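PDB 5X6B: O-phospho-L-seryl-tRNA:Cys-tRNA synthase from Methanocaldococcus jannaschii DSM 2661, which probably converts O-phosphoserine carried on tRNA(Cys) to cysteine, using a pyridoxal phosphate cofactor, to make cysteinyl-tRNA(Cys). Local coordinates for residues E168-N176 and G335-P343; D347-D357 and T387-Y395. All blocks are in the same frame, centred on the assembly; numbering follows the deposited sequence.

Contact 1: residues E168-N176 and G335-P343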
loop_
_atom_site.group_PDB
_atom_site.type_symbol
_atom_site.label_atom_id
_atom_site.label_comp_id
_atom_site.label_asym_id
_atom_site.label_seq_id
_atom_site.Cartn_x
_atom_site.Cartn_y
_atom_site.Cartn_z
ATOM N N GLU B 168 -13.453 -28.257 25.126
ATOM C CA GLU B 168 -14.370 -29.144 24.426
ATOM C C GLU B 168 -14.019 -29.114 22.954
ATOM O O GLU B 168 -13.797 -28.043 22.399
ATOM C CB GLU B 168 -15.825 -28.724 24.608
ATOM C CG GLU B 168 -16.778 -29.501 23.708
ATOM C CD GLU B 168 -18.202 -28.990 23.773
ATOM O OE1 GLU B 168 -18.416 -27.896 24.334
ATOM O OE2 GLU B 168 -19.105 -29.686 23.266
ATOM N N GLU B 169 -13.957 -30.277 22.318
ATOM C CA GLU B 169 -13.691 -30.309 20.889
ATOM C C GLU B 169 -15.006 -30.120 20.136
ATOM O O GLU B 169 -15.596 -29.041 20.200
ATOM C CB GLU B 169 -12.985 -31.605 20.493
ATOM C CG GLU B 169 -11.719 -31.864 21.309
ATOM C CD GLU B 169 -10.636 -32.584 20.523
ATOM O OE1 GLU B 169 -10.727 -32.611 19.277
ATOM O OE2 GLU B 169 -9.701 -33.135 21.150
ATOM N N TYR B 170 -15.478 -31.148 19.437
ATOM C CA TYR B 170 -16.712 -31.011 18.660
ATOM C C TYR B 170 -17.905 -30.656 19.552
ATOM O O TYR B 170 -18.069 -31.227 20.632
ATOM C CB TYR B 170 -17.010 -32.293 17.880
ATOM C CG TYR B 170 -18.170 -32.153 16.921
ATOM C CD1 TYR B 170 -17.980 -31.645 15.643
ATOM C CD2 TYR B 170 -19.457 -32.511 17.298
ATOM C CE1 TYR B 170 -19.038 -31.505 14.764
ATOM C CE2 TYR B 170 -20.523 -32.376 16.424
ATOM C CZ TYR B 170 -20.306 -31.872 15.158
ATOM O OH TYR B 170 -21.362 -31.736 14.286
ATOM N N PRO B 171 -18.739 -29.700 19.105
ATOM C CA PRO B 171 -18.572 -28.936 17.865
ATOM C C PRO B 171 -18.032 -27.524 18.086
ATOM O O PRO B 171 -17.725 -26.831 17.117
ATOM C CB PRO B 171 -19.995 -28.881 17.318
ATOM C CG PRO B 171 -20.830 -28.765 18.569
ATOM C CD PRO B 171 -20.084 -29.499 19.675
ATOM N N THR B 172 -17.924 -27.103 19.341
ATOM C CA THR B 172 -17.474 -25.752 19.649
ATOM C C THR B 172 -15.965 -25.557 19.475
ATOM O O THR B 172 -15.517 -24.469 19.110
ATOM C CB THR B 172 -17.863 -25.352 21.082
ATOM O OG1 THR B 172 -17.439 -26.371 21.997
ATOM C CG2 THR B 172 -19.372 -25.167 21.184
ATOM N N TYR B 173 -15.191 -26.606 19.734
ATOM C CA TYR B 173 -13.730 -26.539 19.668
ATOM C C TYR B 173 -13.179 -25.362 20.474
ATOM O O TYR B 173 -12.332 -24.608 19.995
ATOM C CB TYR B 173 -13.268 -26.467 18.214
ATOM C CG TYR B 173 -13.549 -27.745 17.459
ATOM C CD1 TYR B 173 -12.675 -28.821 17.537
ATOM C CD2 TYR B 173 -14.696 -27.888 16.690
ATOM C CE1 TYR B 173 -12.923 -29.997 16.861
ATOM C CE2 TYR B 173 -14.954 -29.068 16.008
ATOM C CZ TYR B 173 -14.060 -30.120 16.101
ATOM O OH TYR B 173 -14.300 -31.297 15.430
ATOM N N LYS B 174 -13.674 -25.221 21.701
ATOM C CA LYS B 174 -13.248 -24.154 22.599
ATOM C C LYS B 174 -11.981 -24.521 23.373
ATOM O O LYS B 174 -11.869 -25.615 23.916
ATOM C CB LYS B 174 -14.368 -23.807 23.585
ATOM C CG LYS B 174 -13.966 -22.753 24.601
ATOM C CD LYS B 174 -15.072 -22.457 25.596
ATOM C CE LYS B 174 -14.635 -21.343 26.536
ATOM N NZ LYS B 174 -15.700 -20.963 27.494
ATOM N N ILE B 175 -11.039 -23.584 23.428
ATOM C CA ILE B 175 -9.773 -23.785 24.123
ATOM C C ILE B 175 -9.916 -23.719 25.644
ATOM O O ILE B 175 -10.571 -22.822 26.179
ATOM C CB ILE B 175 -8.727 -22.734 23.675
ATOM C CG1 ILE B 175 -8.423 -22.888 22.185
ATOM C CG2 ILE B 175 -7.452 -22.842 24.495
ATOM C CD1 ILE B 175 -7.943 -24.267 21.801
ATOM N N ASN B 176 -9.301 -24.679 26.332
ATOM C CA ASN B 176 -9.178 -24.632 27.783
ATOM C C ASN B 176 -8.075 -23.653 28.186
ATOM O O ASN B 176 -6.911 -24.033 28.298
ATOM C CB ASN B 176 -8.886 -26.030 28.339
ATOM C CG ASN B 176 -8.967 -26.095 29.858
ATOM O OD1 ASN B 176 -8.970 -25.073 30.546
ATOM N ND2 ASN B 176 -9.023 -27.311 30.387
ATOM N N GLY B 335 -30.395 -26.313 6.958
ATOM C CA GLY B 335 -29.584 -27.448 7.363
ATOM C C GLY B 335 -28.094 -27.198 7.515
ATOM O O GLY B 335 -27.297 -28.133 7.452
ATOM N N PHE B 336 -27.706 -25.942 7.709
ATOM C CA PHE B 336 -26.313 -25.627 7.994
ATOM C C PHE B 336 -26.125 -25.568 9.502
ATOM O O PHE B 336 -26.849 -24.857 10.189
ATOM C CB PHE B 336 -25.884 -24.300 7.355
ATOM C CG PHE B 336 -25.691 -24.363 5.860
ATOM C CD1 PHE B 336 -26.113 -25.463 5.127
ATOM C CD2 PHE B 336 -25.056 -23.326 5.190
ATOM C CE1 PHE B 336 -25.930 -25.516 3.755
ATOM C CE2 PHE B 336 -24.863 -23.375 3.818
ATOM C CZ PHE B 336 -25.302 -24.472 3.101
ATOM N N LYS B 337 -25.161 -26.320 10.024
ATOM C CA LYS B 337 -24.891 -26.284 11.454
ATOM C C LYS B 337 -23.669 -25.426 11.741
ATOM O O LYS B 337 -22.564 -25.739 11.294
ATOM C CB LYS B 337 -24.686 -27.695 12.007
ATOM C CG LYS B 337 -24.362 -27.735 13.501
ATOM C CD LYS B 337 -24.225 -29.170 14.002
ATOM C CE LYS B 337 -23.965 -29.223 15.503
ATOM N NZ LYS B 337 -25.053 -28.568 16.283
ATOM N N GLN B 338 -23.869 -24.335 12.475
ATOM C CA GLN B 338 -22.748 -23.499 12.870
ATOM C C GLN B 338 -21.820 -24.282 13.787
ATOM O O GLN B 338 -22.255 -24.857 14.783
ATOM C CB GLN B 338 -23.213 -22.228 13.579
ATOM C CG GLN B 338 -22.047 -21.370 14.048
ATOM C CD GLN B 338 -22.361 -20.562 15.288
ATOM O OE1 GLN B 338 -23.469 -20.056 15.456
ATOM N NE2 GLN B 338 -21.382 -20.453 16.180
ATOM N N LEU B 339 -20.538 -24.308 13.444
ATOM C CA LEU B 339 -19.548 -24.913 14.315
ATOM C C LEU B 339 -18.959 -23.833 15.199
ATOM O O LEU B 339 -19.164 -22.645 14.958
ATOM C CB LEU B 339 -18.458 -25.614 13.504
ATOM C CG LEU B 339 -18.968 -26.818 12.709
ATOM C CD1 LEU B 339 -17.845 -27.478 11.925
ATOM C CD2 LEU B 339 -19.651 -27.809 13.643
ATOM N N GLY B 340 -18.240 -24.245 16.235
ATOM C CA GLY B 340 -17.614 -23.292 17.125
ATOM C C GLY B 340 -18.560 -22.807 18.201
ATOM O O GLY B 340 -19.710 -23.241 18.288
ATOM N N ILE B 341 -18.060 -21.898 19.027
ATOM C CA ILE B 341 -18.839 -21.294 20.096
ATOM C C ILE B 341 -20.090 -20.564 19.591
ATOM O O ILE B 341 -20.011 -19.724 18.691
ATOM C CB ILE B 341 -17.961 -20.306 20.896
ATOM C CG1 ILE B 341 -16.825 -21.060 21.595
ATOM C CG2 ILE B 341 -18.799 -19.505 21.884
ATOM C CD1 ILE B 341 -15.871 -20.177 22.384
ATOM N N LYS B 342 -21.242 -20.897 20.172
ATOM C CA LYS B 342 -22.488 -20.171 19.923
ATOM C C LYS B 342 -22.859 -19.304 21.126
ATOM O O LYS B 342 -22.737 -19.743 22.268
ATOM C CB LYS B 342 -23.636 -21.133 19.620
ATOM C CG LYS B 342 -23.524 -21.875 18.308
ATOM C CD LYS B 342 -24.730 -22.785 18.100
ATOM C CE LYS B 342 -24.625 -23.562 16.794
ATOM N NZ LYS B 342 -25.668 -24.620 16.684
ATOM N N PRO B 343 -23.316 -18.068 20.877
ATOM C CA PRO B 343 -23.448 -17.444 19.558
ATOM C C PRO B 343 -22.137 -16.821 19.083
ATOM O O PRO B 343 -21.228 -16.630 19.892
ATOM C CB PRO B 343 -24.501 -16.368 19.798
ATOM C CG PRO B 343 -24.257 -15.952 21.208
ATOM C CD PRO B 343 -23.847 -17.202 21.945
#
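Lys-337 is the first residue of 335-343 to meet the turn at 168-176: its CE lies 3.8 Å from Tyr-170 OH, beside the phenol oxygen. The lysine meets it with CD and CE, while the phenol oxygen is hydrogen-bonded to Glu-352 OE1. Next comes Leu-339, whose CD2 branch does the touching. Leu-339 CD2 is 3.8 Å from Pro-171 CB and 3.9 Å from Tyr-170 CE1, approaching that ring obliquely. The Tyr-170 to Pro-171 peptide is cis, and Pro-171 CB sits over the centre of one face of the tyrosine ring; aromatic side chain and proline thus form one compact apolar surface.

At Gly-340 the contact passes to the backbone. Gly-340 N donates to Pro-171 O (2.8 Å) in a fairly straight bond, 164° at the hydrogen. Gly-340 CA makes a CA-H...O contact with Thr-172 O at 3.1 Å, while Thr-172 CG2 approaches Gly-340 O. With chi1 at 51°, Thr-172 directs OG1 back into its own turn, to a weak hydrogen bond with Glu-168 OE1. Ile-341 then lays its CD1 against Lys-174, 3.9 Å from Lys-174 CG, meeting the aliphatic part of a fully extended chain. Asn-208 bridges the segments with its amide, giving ND2 to Thr-172 O and accepting from Ile-341 N through OD1.

Helix 317-331 packs on Phe-336 and Gln-338. The turn follows strand 160-166, an edge of the seven-stranded mixed sheet, whereas 337-338 is an edge strand of the small antiparallel sheet, beside 349-352; the contact joins the margins of these two separate sheets.

Contact 2: residues D347-D357 and T387-Y395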
loop_
_atom_site.group_PDB
_atom_site.type_symbol
_atom_site.label_atom_id
_atom_site.label_comp_id
_atom_site.label_asym_id
_atom_site.label_seq_id
_atom_site.Cartn_x
_atom_site.Cartn_y
_atom_site.Cartn_z
ATOM N N ASP B 347 -17.002 -12.714 13.121
ATOM C CA ASP B 347 -17.688 -12.793 11.829
ATOM C C ASP B 347 -17.315 -14.031 11.009
ATOM O O ASP B 347 -17.989 -14.359 10.032
ATOM C CB ASP B 347 -17.392 -11.529 11.029
ATOM C CG ASP B 347 -15.906 -11.282 10.876
ATOM O OD1 ASP B 347 -15.251 -12.034 10.126
ATOM O OD2 ASP B 347 -15.372 -10.374 11.555
ATOM N N LEU B 348 -16.246 -14.719 11.397
ATOM C CA LEU B 348 -15.838 -15.916 10.674
ATOM C C LEU B 348 -16.763 -17.067 11.046
ATOM O O LEU B 348 -16.784 -17.509 12.192
ATOM C CB LEU B 348 -14.379 -16.269 10.982
ATOM C CG LEU B 348 -13.614 -17.218 10.045
ATOM C CD1 LEU B 348 -12.133 -17.200 10.390
ATOM C CD2 LEU B 348 -14.135 -18.651 10.065
ATOM N N ILE B 349 -17.513 -17.567 10.072
ATOM C CA ILE B 349 -18.435 -18.663 10.329
ATOM C C ILE B 349 -17.988 -19.956 9.662
ATOM O O ILE B 349 -17.651 -19.970 8.478
ATOM C CB ILE B 349 -19.857 -18.334 9.832
ATOM C CG1 ILE B 349 -20.308 -16.964 10.333
ATOM C CG2 ILE B 349 -20.836 -19.406 10.268
ATOM C CD1 ILE B 349 -21.623 -16.515 9.721
ATOM N N LYS B 350 -17.996 -21.045 10.424
ATOM C CA LYS B 350 -17.778 -22.365 9.845
ATOM C C LYS B 350 -19.022 -23.239 10.000
ATOM O O LYS B 350 -19.417 -23.589 11.114
ATOM C CB LYS B 350 -16.571 -23.047 10.483
ATOM C CG LYS B 350 -16.209 -24.372 9.828
ATOM C CD LYS B 350 -14.947 -24.958 10.438
ATOM C CE LYS B 350 -14.533 -26.240 9.745
ATOM N NZ LYS B 350 -13.287 -26.800 10.337
ATOM N N PHE B 351 -19.639 -23.576 8.873
ATOM C CA PHE B 351 -20.821 -24.424 8.863
ATOM C C PHE B 351 -20.470 -25.866 8.542
ATOM O O PHE B 351 -19.670 -26.133 7.646
ATOM C CB PHE B 351 -21.849 -23.941 7.829
ATOM C CG PHE B 351 -22.550 -22.663 8.196
ATOM C CD1 PHE B 351 -23.373 -22.600 9.308
ATOM C CD2 PHE B 351 -22.422 -21.536 7.397
ATOM C CE1 PHE B 351 -24.030 -21.426 9.635
ATOM C CE2 PHE B 351 -23.076 -20.363 7.718
ATOM C CZ PHE B 351 -23.882 -20.308 8.840
ATOM N N GLU B 352 -21.083 -26.796 9.261
ATOM C CA GLU B 352 -21.133 -28.169 8.793
ATOM C C GLU B 352 -22.324 -28.255 7.854
ATOM O O GLU B 352 -23.447 -27.916 8.236
ATOM C CB GLU B 352 -21.267 -29.156 9.949
ATOM C CG GLU B 352 -21.268 -30.610 9.508
ATOM C CD GLU B 352 -21.507 -31.562 10.657
ATOM O OE1 GLU B 352 -21.792 -31.084 11.776
ATOM O OE2 GLU B 352 -21.403 -32.786 10.442
ATOM N N THR B 353 -22.084 -28.686 6.621
ATOM C CA THR B 353 -23.117 -28.632 5.595
ATOM C C THR B 353 -23.382 -29.983 4.939
ATOM O O THR B 353 -23.010 -30.199 3.789
ATOM C CB THR B 353 -22.746 -27.609 4.500
ATOM O OG1 THR B 353 -21.501 -27.978 3.894
ATOM C CG2 THR B 353 -22.615 -26.213 5.094
ATOM N N PRO B 354 -24.048 -30.893 5.667
ATOM C CA PRO B 354 -24.335 -32.238 5.153
ATOM C C PRO B 354 -25.161 -32.217 3.871
ATOM O O PRO B 354 -24.939 -33.043 2.986
ATOM C CB PRO B 354 -25.129 -32.888 6.294
ATOM C CG PRO B 354 -24.779 -32.102 7.505
ATOM C CD PRO B 354 -24.587 -30.700 7.024
ATOM N N VAL B 355 -26.096 -31.275 3.775
ATOM C CA VAL B 355 -26.992 -31.194 2.627
ATOM C C VAL B 355 -26.218 -30.957 1.327
ATOM O O VAL B 355 -26.633 -31.404 0.261
ATOM C CB VAL B 355 -28.058 -30.082 2.825
ATOM C CG1 VAL B 355 -27.405 -28.714 2.984
ATOM C CG2 VAL B 355 -29.063 -30.079 1.683
ATOM N N LEU B 356 -25.075 -30.283 1.421
ATOM C CA LEU B 356 -24.253 -30.037 0.241
ATOM C C LEU B 356 -23.577 -31.325 -0.259
ATOM O O LEU B 356 -23.336 -31.468 -1.458
ATOM C CB LEU B 356 -23.212 -28.953 0.534
ATOM C CG LEU B 356 -23.770 -27.570 0.897
ATOM C CD1 LEU B 356 -22.651 -26.556 1.057
ATOM C CD2 LEU B 356 -24.775 -27.094 -0.146
ATOM N N ASP B 357 -23.276 -32.247 0.660
ATOM C CA ASP B 357 -22.803 -33.597 0.325
ATOM C C ASP B 357 -23.909 -34.358 -0.368
ATOM O O ASP B 357 -23.710 -35.012 -1.400
ATOM C CB ASP B 357 -22.399 -34.370 1.580
ATOM C CG ASP B 357 -21.055 -33.971 2.107
ATOM O OD1 ASP B 357 -20.203 -33.508 1.314
ATOM O OD2 ASP B 357 -20.866 -34.122 3.333
ATOM N N THR B 387 -17.807 -29.671 0.211
ATOM C CA THR B 387 -19.242 -29.632 0.506
ATOM C C THR B 387 -19.565 -30.049 1.945
ATOM O O THR B 387 -20.637 -29.747 2.458
ATOM C CB THR B 387 -20.045 -30.524 -0.475
ATOM O OG1 THR B 387 -19.548 -31.866 -0.434
ATOM C CG2 THR B 387 -19.936 -29.992 -1.896
ATOM N N LYS B 388 -18.637 -30.737 2.595
ATOM C CA LYS B 388 -18.855 -31.163 3.971
ATOM C C LYS B 388 -18.863 -29.969 4.923
ATOM O O LYS B 388 -19.634 -29.921 5.884
ATOM C CB LYS B 388 -17.795 -32.175 4.396
ATOM C CG LYS B 388 -18.077 -33.547 3.839
ATOM C CD LYS B 388 -17.246 -34.673 4.434
ATOM C CE LYS B 388 -17.405 -35.914 3.564
ATOM N NZ LYS B 388 -16.395 -36.982 3.781
ATOM N N GLU B 389 -18.022 -28.990 4.616
ATOM C CA GLU B 389 -17.913 -27.766 5.396
ATOM C C GLU B 389 -17.808 -26.572 4.450
ATOM O O GLU B 389 -17.437 -26.734 3.288
ATOM C CB GLU B 389 -16.686 -27.824 6.307
ATOM C CG GLU B 389 -16.828 -28.740 7.507
ATOM C CD GLU B 389 -15.490 -29.150 8.096
ATOM O OE1 GLU B 389 -14.457 -28.590 7.675
ATOM O OE2 GLU B 389 -15.473 -30.033 8.982
ATOM N N ILE B 390 -18.161 -25.383 4.940
ATOM C CA ILE B 390 -17.784 -24.127 4.286
ATOM C C ILE B 390 -17.393 -23.070 5.318
ATOM O O ILE B 390 -17.939 -23.024 6.420
ATOM C CB ILE B 390 -18.912 -23.529 3.394
ATOM C CG1 ILE B 390 -20.178 -23.262 4.208
ATOM C CG2 ILE B 390 -19.210 -24.422 2.202
ATOM C CD1 ILE B 390 -21.272 -22.595 3.411
ATOM N N LYS B 391 -16.434 -22.226 4.951
ATOM C CA LYS B 391 -16.082 -21.069 5.762
ATOM C C LYS B 391 -16.459 -19.792 5.016
ATOM O O LYS B 391 -16.164 -19.642 3.830
ATOM C CB LYS B 391 -14.591 -21.067 6.105
ATOM C CG LYS B 391 -14.188 -22.155 7.086
ATOM C CD LYS B 391 -12.679 -22.261 7.226
ATOM C CE LYS B 391 -12.068 -20.962 7.711
ATOM N NZ LYS B 391 -10.599 -21.116 7.927
ATOM N N MET B 392 -17.120 -18.878 5.714
ATOM C CA MET B 392 -17.536 -17.624 5.112
ATOM C C MET B 392 -17.583 -16.494 6.128
ATOM O O MET B 392 -17.601 -16.720 7.338
ATOM C CB MET B 392 -18.904 -17.779 4.448
ATOM C CG MET B 392 -19.938 -18.455 5.323
ATOM S SD MET B 392 -21.566 -18.508 4.554
ATOM C CE MET B 392 -22.018 -16.780 4.616
ATOM N N SER B 393 -17.590 -15.273 5.615
ATOM C CA SER B 393 -17.783 -14.096 6.435
ATOM C C SER B 393 -18.505 -13.061 5.586
ATOM O O SER B 393 -18.253 -12.953 4.384
ATOM C CB SER B 393 -16.447 -13.562 6.952
ATOM O OG SER B 393 -16.625 -12.433 7.792
ATOM N N VAL B 394 -19.427 -12.330 6.196
ATOM C CA VAL B 394 -20.127 -11.266 5.489
ATOM C C VAL B 394 -19.709 -9.942 6.098
ATOM O O VAL B 394 -20.364 -8.919 5.902
ATOM C CB VAL B 394 -21.665 -11.424 5.547
ATOM C CG1 VAL B 394 -22.082 -12.756 4.930
ATOM C CG2 VAL B 394 -22.182 -11.293 6.985
ATOM N N TYR B 395 -18.606 -9.972 6.838
ATOM C CA TYR B 395 -18.059 -8.760 7.424
ATOM C C TYR B 395 -17.861 -7.684 6.367
ATOM O O TYR B 395 -17.351 -7.952 5.277
ATOM C CB TYR B 395 -16.729 -9.036 8.124
ATOM C CG TYR B 395 -16.155 -7.801 8.779
ATOM C CD1 TYR B 395 -16.476 -7.479 10.088
ATOM C CD2 TYR B 395 -15.313 -6.942 8.079
ATOM C CE1 TYR B 395 -15.972 -6.341 10.685
ATOM C CE2 TYR B 395 -14.805 -5.801 8.670
ATOM C CZ TYR B 395 -15.139 -5.509 9.971
ATOM O OH TYR B 395 -14.635 -4.383 10.571
#
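Ile-349 and Met-392 begin a ladder of antiparallel pairs, in which strands 349-352 and 389-392 run at 162° with their axes 4.9 Å apart. Ile-349 N donates to Met-392 O (2.9 Å), the reverse bond closes the ring, and Phe-351 and Ile-390 repeat the pattern. Thr-353 N extends it to Lys-388 O (2.8 Å).

The side chains of Ile-349, Phe-351, Ile-390 and Met-392 share one apolar face. Met-392 SD lies at the edge of the Phe-351 ring, 4.0 Å from Phe-351 CE2, a Met-aromatic contact in the ring plane; Ile-349 CG2 lies over one face of the same ring, toward its rim. Phe-351 CB also rests on Ile-390 CG1. On the other face, Lys-350 is extended throughout and its NZ makes a long salt bridge to Glu-389 OE1 (3.4 Å), the two side chains crossing at a slant; the main partner of this NZ is Glu-205. Beyond the ladder, Ser-393 OG donates to Asp-347 OD1 (2.7 Å) from above the carboxylate plane. The same hydroxyl accepts from Tyr-395 N, forming an ST turn.

Chemically, the pairing is divided by face, with apolar side chains on one and the charged Lys-350, Glu-352, Glu-389 and Lys-391 on the other. Buried Asp-347 also pairs with Arg-236, which would favour its charged form, and the Ser-393 hydroxyl couples that carboxylate to the turn.

Followed from the N terminus, the chain passes the turn at 168-176, builds strands 194-200, 226-229, 248-252 and 264-268 of the seven-stranded sheet, then runs through helices up to 317-331 before 335-343 comes back against that turn. Contact 1 thus closes a loop of 158 residues; contact 2 closes a shorter one of 29. The loops stand in series, neither nested nor crossed. Leu-339 N and Lys-350 O, 2.7 Å apart, probably form a hydrogen bond between successive strands. Contact 2 adds 389-392 on the far side of 349-352 from 337-338. Contact 1 sets residues around and after 337-338 against the turn following strand 160-166, joining the small sheet to the large one.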